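Local coordinates for protein UDP-N-acetylglucosamine 2-epimerase (Methanocaldococcus jannaschii, PDB 4NES) that probably catalyses the reversible epimerization at C-2 of UDP-N-acetylglucosamine to UDP-N-acetylmannosamine, working as a homodimer of GT-B fold, at residues S4-T9 with T96-A101; I33-H38 with Y58-G63; D233-F238 with N260-I265. All coordinates share one frame; numbering follows the deposited sequence.

In the fold
Interactions 1 and 2 lie in one half of the GT-B fold and interaction 3 in the other. The first two touch: strands 3-7 and 30-34 are neighbours in one parallel sheet, and both contacts reach the bound UDP-GlcNAc. Interaction 1 is fully buried and packs threonine side chains of a helix start against the end of a strand. Interaction 2 is partly buried and joins the edge strand 58-59 through backbone and asparagine amide bonds. Interaction 3 also pairs an edge strand, 263-266, in the second parallel sheet. Its centre is about 34 Å from that of each other contact. Buried I236, I237, I263 and F238 sit beside lysines at or near the surface, and no ligand is touched.

Interaction 1: residues S4-T9 with T96-A101; sequences SIILGT and TNTVLA. With UD1 (uridine-diphosphate-N-acetylglucosamine), chain B.
T98 lays its CG2 methyl against the backbone where strand 3-7 ends. T98 CG2 is 3.5 Å from L7 C and 3.6 Å from G8 N, and it also meets I6 CG2. With OG1 beside the backbone N (chi1 -72°), CG2 is anti to that N and faces the strand. G8 has no side chain, and T98 OG1 lies 3.7 Å from G8 CA. T9 and T96 meet tip to tip, with T9 OG1 3.5 Å from T96 CG2. Their hydroxyls both bond to E12 OE1. T96 is also the N-cap of helix 97-108, and its OG1 accepts a weak bond from V99 N. The amide after T96 serves the ligand: N97 N donates to O7' of UD1 at 2.9 Å, with an N-H...O angle of 164°. The N-acetyl carbonyl thus sits at the helix start, where the helix dipole would probably favour it. T98 OG1 bonds to Q37 and T35. In this Rossmann-like domain, strand 3-7 sets its C-terminal end against the N-terminus of helix 97-108. M74 and I78 of helix 67-85 pack on T98 and I6, helix 10-23 covers I5 and L7, and L100 meets L104 of the second subunit.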
loop_
_atom_site.group_PDB
_atom_site.type_symbol
_atom_site.label_atom_id
_atom_site.label_comp_id
_atom_site.label_asym_id
_atom_site.label_seq_id
_atom_site.Cartn_x
_atom_site.Cartn_y
_atom_site.Cartn_z
ATOM N N SER A 4 18.221 -4.881 7.805
ATOM C CA SER A 4 17.993 -3.489 8.191
ATOM C C SER A 4 16.706 -3.382 8.992
ATOM O O SER A 4 15.658 -3.858 8.554
ATOM C CB SER A 4 17.887 -2.579 6.964
ATOM O OG SER A 4 19.091 -2.569 6.220
ATOM N N ILE A 5 16.781 -2.763 10.162
ATOM C CA ILE A 5 15.587 -2.411 10.921
ATOM C C ILE A 5 15.250 -0.970 10.596
ATOM O O ILE A 5 16.110 -0.096 10.696
ATOM C CB ILE A 5 15.833 -2.506 12.425
ATOM C CG1 ILE A 5 16.141 -3.947 12.822
ATOM C CG2 ILE A 5 14.616 -2.009 13.182
ATOM C CD1 ILE A 5 16.582 -4.096 14.275
ATOM N N ILE A 6 14.014 -0.719 10.175
ATOM C CA ILE A 6 13.567 0.640 9.911
ATOM C C ILE A 6 12.521 1.016 10.950
ATOM O O ILE A 6 11.530 0.308 11.109
ATOM C CB ILE A 6 12.960 0.754 8.503
ATOM C CG1 ILE A 6 13.980 0.292 7.465
ATOM C CG2 ILE A 6 12.482 2.187 8.228
ATOM C CD1 ILE A 6 13.488 0.358 6.039
ATOM N N LEU A 7 12.758 2.114 11.664
ATOM C CA LEU A 7 11.835 2.575 12.695
ATOM C C LEU A 7 11.725 4.095 12.684
ATOM O O LEU A 7 12.571 4.792 12.120
ATOM C CB LEU A 7 12.278 2.078 14.082
ATOM C CG LEU A 7 13.652 2.512 14.616
ATOM C CD1 LEU A 7 13.636 3.923 15.199
ATOM C CD2 LEU A 7 14.168 1.528 15.658
ATOM N N GLY A 8 10.687 4.606 13.333
ATOM C CA GLY A 8 10.512 6.044 13.402
ATOM C C GLY A 8 10.018 6.632 14.712
ATOM O O GLY A 8 10.280 7.793 14.975
ATOM N N THR A 9 9.296 5.849 15.515
ATOM C CA THR A 9 8.467 6.410 16.596
ATOM C C THR A 9 8.655 5.697 17.927
ATOM O O THR A 9 9.127 4.560 17.973
ATOM C CB THR A 9 6.956 6.351 16.258
ATOM O OG1 THR A 9 6.532 4.981 16.209
ATOM C CG2 THR A 9 6.659 7.054 14.939
ATOM N N THR A 96 2.840 2.540 11.777
ATOM C CA THR A 96 3.068 3.965 11.567
ATOM C C THR A 96 3.376 4.229 10.098
ATOM O O THR A 96 3.580 3.296 9.320
ATOM C CB THR A 96 4.236 4.462 12.429
ATOM O OG1 THR A 96 5.442 3.838 11.972
ATOM C CG2 THR A 96 4.008 4.104 13.895
ATOM N N ASN A 97 3.426 5.501 9.715
ATOM C CA ASN A 97 3.816 5.836 8.346
ATOM C C ASN A 97 5.220 5.333 8.005
ATOM O O ASN A 97 5.486 4.963 6.865
ATOM C CB ASN A 97 3.706 7.337 8.078
ATOM C CG ASN A 97 2.274 7.798 7.929
ATOM O OD1 ASN A 97 1.346 6.991 7.849
ATOM N ND2 ASN A 97 2.086 9.114 7.877
ATOM N N THR A 98 6.105 5.306 9.000
ATOM C CA THR A 98 7.439 4.764 8.811
ATOM C C THR A 98 7.390 3.304 8.366
ATOM O O THR A 98 8.137 2.896 7.472
ATOM C CB THR A 98 8.258 4.893 10.099
ATOM O OG1 THR A 98 8.586 6.275 10.305
ATOM C CG2 THR A 98 9.536 4.077 9.999
ATOM N N VAL A 99 6.497 2.523 8.974
ATOM C CA VAL A 99 6.352 1.108 8.645
ATOM C C VAL A 99 5.933 0.931 7.187
ATOM O O VAL A 99 6.529 0.148 6.442
ATOM C CB VAL A 99 5.310 0.441 9.560
ATOM C CG1 VAL A 99 4.986 -0.973 9.091
ATOM C CG2 VAL A 99 5.807 0.449 10.991
ATOM N N LEU A 100 4.898 1.654 6.783
ATOM C CA LEU A 100 4.419 1.553 5.413
ATOM C C LEU A 100 5.497 1.971 4.421
ATOM O O LEU A 100 5.722 1.291 3.426
ATOM C CB LEU A 100 3.169 2.404 5.212
ATOM C CG LEU A 100 2.661 2.439 3.771
ATOM C CD1 LEU A 100 2.227 1.050 3.333
ATOM C CD2 LEU A 100 1.508 3.445 3.609
ATOM N N ALA A 101 6.187 3.072 4.701
ATOM C CA ALA A 101 7.193 3.574 3.769
ATOM C C ALA A 101 8.331 2.568 3.631
ATOM O O ALA A 101 8.785 2.275 2.526
ATOM C CB ALA A 101 7.714 4.928 4.210
HETATM C "C1'" UD1 B . 2.419 8.537 15.248
HETATM C "C2'" UD1 B . 1.755 7.377 14.572
HETATM C "C3'" UD1 B . 0.875 6.664 15.481
HETATM C "C4'" UD1 B . 1.532 6.259 16.730
HETATM C "C5'" UD1 B . 2.254 7.427 17.352
HETATM C "C6'" UD1 B . 3.096 7.027 18.504
HETATM C "C7'" UD1 B . 1.366 7.744 12.063
HETATM C "C8'" UD1 B . 0.439 8.270 11.008
HETATM N "N2'" UD1 B . 0.932 7.865 13.436
HETATM O "O1'" UD1 B . 1.451 9.444 15.640
HETATM O "O3'" UD1 B . 0.342 5.505 14.816
HETATM O "O4'" UD1 B . 0.588 5.742 17.654
HETATM O "O5'" UD1 B . 3.133 8.038 16.414
HETATM O "O6'" UD1 B . 3.218 7.983 19.490
HETATM O "O7'" UD1 B . 2.449 7.238 11.760
HETATM N N1 UD1 B . 5.393 15.761 17.531
HETATM C C2 UD1 B . 6.343 16.354 18.256
HETATM N N3 UD1 B . 7.496 15.733 18.498
HETATM C C4 UD1 B . 7.739 14.509 18.009
HETATM C C5 UD1 B . 6.773 13.862 17.253
HETATM C C6 UD1 B . 5.575 14.519 17.022
HETATM O O2 UD1 B . 6.165 17.465 18.717
HETATM O O4 UD1 B . 8.929 13.892 18.267
HETATM C C1B UD1 B . 4.097 16.429 17.266
HETATM C C2B UD1 B . 4.099 17.338 16.104
HETATM O "O2'" UD1 B . 3.258 18.434 16.364
HETATM C C3B UD1 B . 3.540 16.526 15.048
HETATM C C4B UD1 B . 2.516 15.734 15.775
HETATM O O4B UD1 B . 3.063 15.466 17.052
HETATM O O3B UD1 B . 3.001 17.252 13.971
HETATM C C5B UD1 B . 2.191 14.450 15.100
HETATM O O5B UD1 B . 3.298 13.644 14.784
HETATM P PA UD1 B . 3.129 12.409 13.858
HETATM O O1A UD1 B . 2.626 12.872 12.526
HETATM O O2A UD1 B . 4.443 11.705 13.760
HETATM O O3A UD1 B . 2.007 11.491 14.447
HETATM P PB UD1 B . 1.794 10.955 15.934
HETATM O O1B UD1 B . 0.555 11.593 16.470
HETATM O O2B UD1 B . 3.046 11.106 16.753
#

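Interaction 2: residues I33-H38 with Y58-G63; sequences IHTNQH and YNLNIG. With UD1 (uridine-diphosphate-N-acetylglucosamine), chain B.
N36 grips the other segment with both ends of its amide. N36 OD1 accepts from N61 N at 2.7 Å, in the carbonyl plane and on a lone pair. N36 ND2 donates to N59 OD1 at 3.0 Å, almost straight at 175°. The N36 and N59 amide planes are nearly coplanar, 25° apart. A bond at each end limits rotation of the N36 amide. The same ND2 lies over one face of the H34 ring, offset toward the rim. H34 ND1 accepts from N36 N, although that donor is far out of the ring plane; H34 NE2 bonds to D44.

The backbones add a parallel pairing. H34 N donates to Y58 O and L60 N donates to H34 O, both at 2.9 Å. This is the closing pair of a beta-alpha-beta unit, strand 30-34, helix 45-50 and strand 58-59, the last at the edge of the sheet. Beyond the strands, I62 N donates to T35 O. T35 OG1 accepts from Q37 N in an ST turn that ends on Q37, the first of two ligand-binding residues. Q37 is extended beyond CG (chi2 176°), which carries NE2 to the ligand. There it donates to O7' and O2A of UD1, bridging the N-acetyl group and the alpha phosphate. H38 NE2 donates to O2B of UD1 at 2.8 Å, and R10 N holds H38 ND1.

On the side of I33 and Y58, I33 CG2 lies 3.9 Å from L60 CD1, and it also meets Y58 CB. V81 of helix 67-85 and I6 pack on I33.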
loop_
_atom_site.group_PDB
_atom_site.type_symbol
_atom_site.label_atom_id
_atom_site.label_comp_id
_atom_site.label_asym_id
_atom_site.label_seq_id
_atom_site.Cartn_x
_atom_site.Cartn_y
_atom_site.Cartn_z
ATOM N N ILE A 33 17.920 1.936 10.571
ATOM C CA ILE A 33 17.601 3.147 9.831
ATOM C C ILE A 33 16.462 3.841 10.575
ATOM O O ILE A 33 15.366 3.292 10.723
ATOM C CB ILE A 33 17.137 2.834 8.395
ATOM C CG1 ILE A 33 18.229 2.093 7.608
ATOM C CG2 ILE A 33 16.715 4.120 7.682
ATOM C CD1 ILE A 33 17.722 1.531 6.287
ATOM N N HIS A 34 16.731 5.047 11.062
ATOM C CA HIS A 34 15.746 5.825 11.804
ATOM C C HIS A 34 15.203 6.915 10.871
ATOM O O HIS A 34 15.974 7.708 10.333
ATOM C CB HIS A 34 16.443 6.455 13.016
ATOM C CG HIS A 34 15.528 6.895 14.119
ATOM N ND1 HIS A 34 14.232 7.333 13.902
ATOM C CD2 HIS A 34 15.731 6.995 15.451
ATOM C CE1 HIS A 34 13.682 7.663 15.052
ATOM N NE2 HIS A 34 14.573 7.471 16.015
ATOM N N THR A 35 13.888 6.954 10.657
ATOM C CA THR A 35 13.317 8.020 9.836
ATOM C C THR A 35 13.252 9.332 10.600
ATOM O O THR A 35 13.050 10.399 10.003
ATOM C CB THR A 35 11.893 7.698 9.375
ATOM O OG1 THR A 35 11.071 7.514 10.537
ATOM C CG2 THR A 35 11.875 6.447 8.513
ATOM N N ASN A 36 13.383 9.245 11.923
ATOM C CA ASN A 36 13.235 10.395 12.803
ATOM C C ASN A 36 11.864 11.028 12.640
ATOM O O ASN A 36 11.724 12.247 12.730
ATOM C CB ASN A 36 14.356 11.423 12.592
ATOM C CG ASN A 36 15.729 10.782 12.543
ATOM O OD1 ASN A 36 16.365 10.767 11.495
ATOM N ND2 ASN A 36 16.196 10.249 13.675
ATOM N N GLN A 37 10.860 10.183 12.400
ATOM C CA GLN A 37 9.470 10.614 12.444
ATOM C C GLN A 37 9.202 11.269 13.793
ATOM O O GLN A 37 8.612 12.346 13.868
ATOM C CB GLN A 37 8.516 9.435 12.213
ATOM C CG GLN A 37 7.064 9.891 12.214
ATOM C CD GLN A 37 6.059 8.791 11.902
ATOM O OE1 GLN A 37 6.385 7.751 11.319
ATOM N NE2 GLN A 37 4.825 9.021 12.307
ATOM N N HIS A 38 9.652 10.600 14.857
ATOM C CA HIS A 38 9.720 11.194 16.190
ATOM C C HIS A 38 11.133 11.679 16.451
ATOM O O HIS A 38 12.097 11.014 16.061
ATOM C CB HIS A 38 9.298 10.185 17.252
ATOM C CG HIS A 38 7.820 9.976 17.305
ATOM N ND1 HIS A 38 7.206 9.198 18.252
ATOM C CD2 HIS A 38 6.843 10.475 16.512
ATOM C CE1 HIS A 38 5.895 9.233 18.055
ATOM N NE2 HIS A 38 5.655 9.998 17.002
ATOM N N TYR A 58 21.741 5.276 10.149
ATOM C CA TYR A 58 21.181 6.333 9.313
ATOM C C TYR A 58 20.075 7.057 10.051
ATOM O O TYR A 58 19.220 6.427 10.678
ATOM C CB TYR A 58 20.619 5.767 8.000
ATOM C CG TYR A 58 21.691 5.249 7.084
ATOM C CD1 TYR A 58 22.337 6.100 6.204
ATOM C CD2 TYR A 58 22.071 3.915 7.108
ATOM C CE1 TYR A 58 23.336 5.642 5.365
ATOM C CE2 TYR A 58 23.075 3.446 6.271
ATOM C CZ TYR A 58 23.700 4.315 5.403
ATOM O OH TYR A 58 24.700 3.863 4.564
ATOM N N ASN A 59 20.113 8.384 9.978
ATOM C CA ASN A 59 19.029 9.235 10.452
ATOM C C ASN A 59 18.538 10.058 9.274
ATOM O O ASN A 59 19.297 10.844 8.697
ATOM C CB ASN A 59 19.528 10.155 11.562
ATOM C CG ASN A 59 19.871 9.407 12.819
ATOM O OD1 ASN A 59 18.989 9.031 13.595
ATOM N ND2 ASN A 59 21.167 9.194 13.046
ATOM N N LEU A 60 17.280 9.867 8.893
ATOM C CA LEU A 60 16.767 10.493 7.678
ATOM C C LEU A 60 16.165 11.881 7.929
ATOM O O LEU A 60 15.956 12.649 6.989
ATOM C CB LEU A 60 15.744 9.578 6.996
ATOM C CG LEU A 60 16.226 8.143 6.771
ATOM C CD1 LEU A 60 15.204 7.345 5.988
ATOM C CD2 LEU A 60 17.572 8.121 6.066
ATOM N N ASN A 61 15.894 12.188 9.199
ATOM C CA ASN A 61 15.443 13.521 9.613
ATOM C C ASN A 61 14.154 13.979 8.917
ATOM O O ASN A 61 14.023 15.144 8.545
ATOM C CB ASN A 61 16.555 14.553 9.393
ATOM C CG ASN A 61 17.850 14.168 10.076
ATOM O OD1 ASN A 61 18.908 14.121 9.443
ATOM N ND2 ASN A 61 17.781 13.900 11.369
ATOM N N ILE A 62 13.201 13.064 8.756
ATOM C CA ILE A 62 11.956 13.367 8.054
ATOM C C ILE A 62 11.026 14.214 8.916
ATOM O O ILE A 62 10.460 15.215 8.458
ATOM C CB ILE A 62 11.211 12.082 7.652
ATOM C CG1 ILE A 62 12.111 11.162 6.821
ATOM C CG2 ILE A 62 9.930 12.425 6.889
ATOM C CD1 ILE A 62 12.630 11.800 5.550
ATOM N N GLY A 63 10.841 13.794 10.164
ATOM C CA GLY A 63 10.007 14.538 11.088
ATOM C C GLY A 63 8.546 14.587 10.712
ATOM O O GLY A 63 8.015 13.660 10.085
HETATM C "C1'" UD1 B . 2.419 8.537 15.248
HETATM C "C2'" UD1 B . 1.755 7.377 14.572
HETATM C "C3'" UD1 B . 0.875 6.664 15.481
HETATM C "C4'" UD1 B . 1.532 6.259 16.730
HETATM C "C5'" UD1 B . 2.254 7.427 17.352
HETATM C "C6'" UD1 B . 3.096 7.027 18.504
HETATM C "C7'" UD1 B . 1.366 7.744 12.063
HETATM C "C8'" UD1 B . 0.439 8.270 11.008
HETATM N "N2'" UD1 B . 0.932 7.865 13.436
HETATM O "O1'" UD1 B . 1.451 9.444 15.640
HETATM O "O3'" UD1 B . 0.342 5.505 14.816
HETATM O "O4'" UD1 B . 0.588 5.742 17.654
HETATM O "O5'" UD1 B . 3.133 8.038 16.414
HETATM O "O6'" UD1 B . 3.218 7.983 19.490
HETATM O "O7'" UD1 B . 2.449 7.238 11.760
HETATM N N1 UD1 B . 5.393 15.761 17.531
HETATM C C2 UD1 B . 6.343 16.354 18.256
HETATM N N3 UD1 B . 7.496 15.733 18.498
HETATM C C4 UD1 B . 7.739 14.509 18.009
HETATM C C5 UD1 B . 6.773 13.862 17.253
HETATM C C6 UD1 B . 5.575 14.519 17.022
HETATM O O2 UD1 B . 6.165 17.465 18.717
HETATM O O4 UD1 B . 8.929 13.892 18.267
HETATM C C1B UD1 B . 4.097 16.429 17.266
HETATM C C2B UD1 B . 4.099 17.338 16.104
HETATM O "O2'" UD1 B . 3.258 18.434 16.364
HETATM C C3B UD1 B . 3.540 16.526 15.048
HETATM C C4B UD1 B . 2.516 15.734 15.775
HETATM O O4B UD1 B . 3.063 15.466 17.052
HETATM O O3B UD1 B . 3.001 17.252 13.971
HETATM C C5B UD1 B . 2.191 14.450 15.100
HETATM O O5B UD1 B . 3.298 13.644 14.784
HETATM P PA UD1 B . 3.129 12.409 13.858
HETATM O O1A UD1 B . 2.626 12.872 12.526
HETATM O O2A UD1 B . 4.443 11.705 13.760
HETATM O O3A UD1 B . 2.007 11.491 14.447
HETATM P PB UD1 B . 1.794 10.955 15.934
HETATM O O1B UD1 B . 0.555 11.593 16.470
HETATM O O2B UD1 B . 3.046 11.106 16.753
#

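Interaction 3: residues D233-F238 with N260-I265; sequences DKAIIF and NKKIKI
F238 and I263 meet on one face of a parallel beta pairing, where F238 CB lies 4.2 Å from I263 CG2. The strands 235-239 and 263-266 are neighbours in the parallel sheet of the second Rossmann-like domain of the GT-B fold, with 263-266 at its edge. Over 235-238 and 263-265 the axes approach to 4.7 Å and are 16° from parallel. Three nearly straight backbone bonds join them: I236 N to K262 O, K264 N to I236 O at 2.8 Å, and F238 N to K264 O.

I236, I263, F238 and I265 share a face of the sheet. I236 CB lies 4.3 Å from I263 CG1. I229 of helix 215-232 packs on I236 and I263, and L257 of helix 254-259 covers F238, I263 and I265. The chi1 of F238 (-177°) swings CG away from the backbone N, and the side chain packs on L204 of strand 201-205. I237 and K264 are on the other face, where I237 CG2 comes 4.1 Å from K264 O.

The K262 side chain can be followed outward. From CB it turns beside the backbone N to CG and then bends at each further torsion. These bends curl it back over the start of segment 233-238. K262 CE comes 3.9 Å from K234 O, a buried oxygen with no polar partner in the model, and also lies near A235 CB. K234 sends its own amine elsewhere, to a salt bridge with E282. The backbone of K262 is set by a type I turn from N260 to I263. Within it N260 OD1 accepts from K262 N, forming an Asx turn. At the tip of K262, NZ faces D233 OD1 in a long salt bridge of 3.6 Å.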
loop_
_atom_site.group_PDB
_atom_site.type_symbol
_atom_site.label_atom_id
_atom_site.label_comp_id
_atom_site.label_asym_id
_atom_site.label_seq_id
_atom_site.Cartn_x
_atom_site.Cartn_y
_atom_site.Cartn_z
ATOM N N ASP A 233 -14.222 10.781 42.698
ATOM C CA ASP A 233 -13.252 11.486 43.537
ATOM C C ASP A 233 -11.854 10.915 43.334
ATOM O O ASP A 233 -11.195 10.483 44.282
ATOM C CB ASP A 233 -13.659 11.441 45.015
ATOM C CG ASP A 233 -12.852 12.399 45.871
ATOM O OD1 ASP A 233 -12.393 13.430 45.337
ATOM O OD2 ASP A 233 -12.672 12.119 47.074
ATOM N N LYS A 234 -11.408 10.914 42.081
ATOM C CA LYS A 234 -10.146 10.284 41.732
ATOM C C LYS A 234 -9.183 11.254 41.070
ATOM O O LYS A 234 -9.583 12.072 40.239
ATOM C CB LYS A 234 -10.406 9.111 40.789
ATOM C CG LYS A 234 -9.687 7.849 41.191
ATOM C CD LYS A 234 -10.090 7.407 42.585
ATOM C CE LYS A 234 -11.061 6.246 42.565
ATOM N NZ LYS A 234 -10.894 5.400 43.783
ATOM N N ALA A 235 -7.910 11.166 41.441
ATOM C CA ALA A 235 -6.878 11.950 40.779
ATOM C C ALA A 235 -6.503 11.279 39.464
ATOM O O ALA A 235 -6.505 10.050 39.364
ATOM C CB ALA A 235 -5.661 12.095 41.659
ATOM N N ILE A 236 -6.183 12.093 38.462
ATOM C CA ILE A 236 -5.777 11.598 37.155
ATOM C C ILE A 236 -4.350 12.052 36.884
ATOM O O ILE A 236 -4.017 13.220 37.109
ATOM C CB ILE A 236 -6.657 12.199 36.046
ATOM C CG1 ILE A 236 -8.147 12.051 36.377
ATOM C CG2 ILE A 236 -6.325 11.588 34.699
ATOM C CD1 ILE A 236 -8.646 10.624 36.393
ATOM N N ILE A 237 -3.507 11.133 36.427
ATOM C CA ILE A 237 -2.192 11.491 35.905
ATOM C C ILE A 237 -2.247 11.351 34.388
ATOM O O ILE A 237 -2.539 10.271 33.872
ATOM C CB ILE A 237 -1.081 10.595 36.482
ATOM C CG1 ILE A 237 -1.017 10.758 38.003
ATOM C CG2 ILE A 237 0.267 10.941 35.858
ATOM C CD1 ILE A 237 0.003 9.857 38.687
ATOM N N PHE A 238 -1.981 12.444 33.682
ATOM C CA PHE A 238 -2.138 12.502 32.229
ATOM C C PHE A 238 -0.772 12.747 31.597
ATOM O O PHE A 238 -0.225 13.848 31.697
ATOM C CB PHE A 238 -3.113 13.647 31.901
ATOM C CG PHE A 238 -3.447 13.819 30.426
ATOM C CD1 PHE A 238 -3.186 12.836 29.487
ATOM C CD2 PHE A 238 -4.055 14.998 30.001
ATOM C CE1 PHE A 238 -3.506 13.029 28.149
ATOM C CE2 PHE A 238 -4.378 15.199 28.669
ATOM C CZ PHE A 238 -4.108 14.212 27.739
ATOM N N ASN A 260 -7.761 22.191 36.292
ATOM C CA ASN A 260 -8.343 21.140 37.112
ATOM C C ASN A 260 -7.294 20.598 38.074
ATOM O O ASN A 260 -6.335 19.952 37.655
ATOM C CB ASN A 260 -8.901 20.025 36.227
ATOM C CG ASN A 260 -9.823 19.088 36.976
ATOM O OD1 ASN A 260 -9.590 18.770 38.145
ATOM N ND2 ASN A 260 -10.876 18.628 36.301
ATOM N N LYS A 261 -7.473 20.863 39.362
ATOM C CA LYS A 261 -6.457 20.522 40.353
ATOM C C LYS A 261 -6.382 19.021 40.640
ATOM O O LYS A 261 -5.472 18.561 41.332
ATOM C CB LYS A 261 -6.686 21.316 41.641
ATOM C CG LYS A 261 -6.832 22.815 41.414
ATOM C CD LYS A 261 -7.093 23.544 42.719
ATOM C CE LYS A 261 -5.877 23.502 43.632
ATOM N NZ LYS A 261 -4.797 24.422 43.171
ATOM N N LYS A 262 -7.328 18.257 40.099
ATOM C CA LYS A 262 -7.299 16.803 40.252
ATOM C C LYS A 262 -6.614 16.116 39.072
ATOM O O LYS A 262 -6.479 14.892 39.054
ATOM C CB LYS A 262 -8.706 16.243 40.441
ATOM C CG LYS A 262 -9.380 16.705 41.723
ATOM C CD LYS A 262 -8.683 16.149 42.955
ATOM C CE LYS A 262 -8.843 14.640 43.047
ATOM N NZ LYS A 262 -8.977 14.179 44.455
ATOM N N ILE A 263 -6.193 16.899 38.085
ATOM C CA ILE A 263 -5.445 16.349 36.956
ATOM C C ILE A 263 -3.990 16.781 37.037
ATOM O O ILE A 263 -3.694 17.978 37.064
ATOM C CB ILE A 263 -6.003 16.804 35.595
ATOM C CG1 ILE A 263 -7.480 16.425 35.462
ATOM C CG2 ILE A 263 -5.179 16.193 34.465
ATOM C CD1 ILE A 263 -8.126 16.860 34.144
ATOM N N LYS A 264 -3.079 15.811 37.075
ATOM C CA LYS A 264 -1.661 16.131 36.990
ATOM C C LYS A 264 -1.174 15.859 35.576
ATOM O O LYS A 264 -1.130 14.711 35.132
ATOM C CB LYS A 264 -0.841 15.329 38.001
ATOM C CG LYS A 264 0.659 15.634 37.943
ATOM C CD LYS A 264 1.288 15.679 39.328
ATOM C CE LYS A 264 2.788 15.924 39.253
ATOM N NZ LYS A 264 3.134 17.250 38.669
ATOM N N ILE A 265 -0.830 16.926 34.860
ATOM C CA ILE A 265 -0.336 16.805 33.500
ATOM C C ILE A 265 1.169 16.673 33.536
ATOM O O ILE A 265 1.863 17.491 34.148
ATOM C CB ILE A 265 -0.703 18.031 32.649
ATOM C CG1 ILE A 265 -2.214 18.280 32.694
ATOM C CG2 ILE A 265 -0.234 17.836 31.214
ATOM C CD1 ILE A 265 -2.660 19.489 31.881
#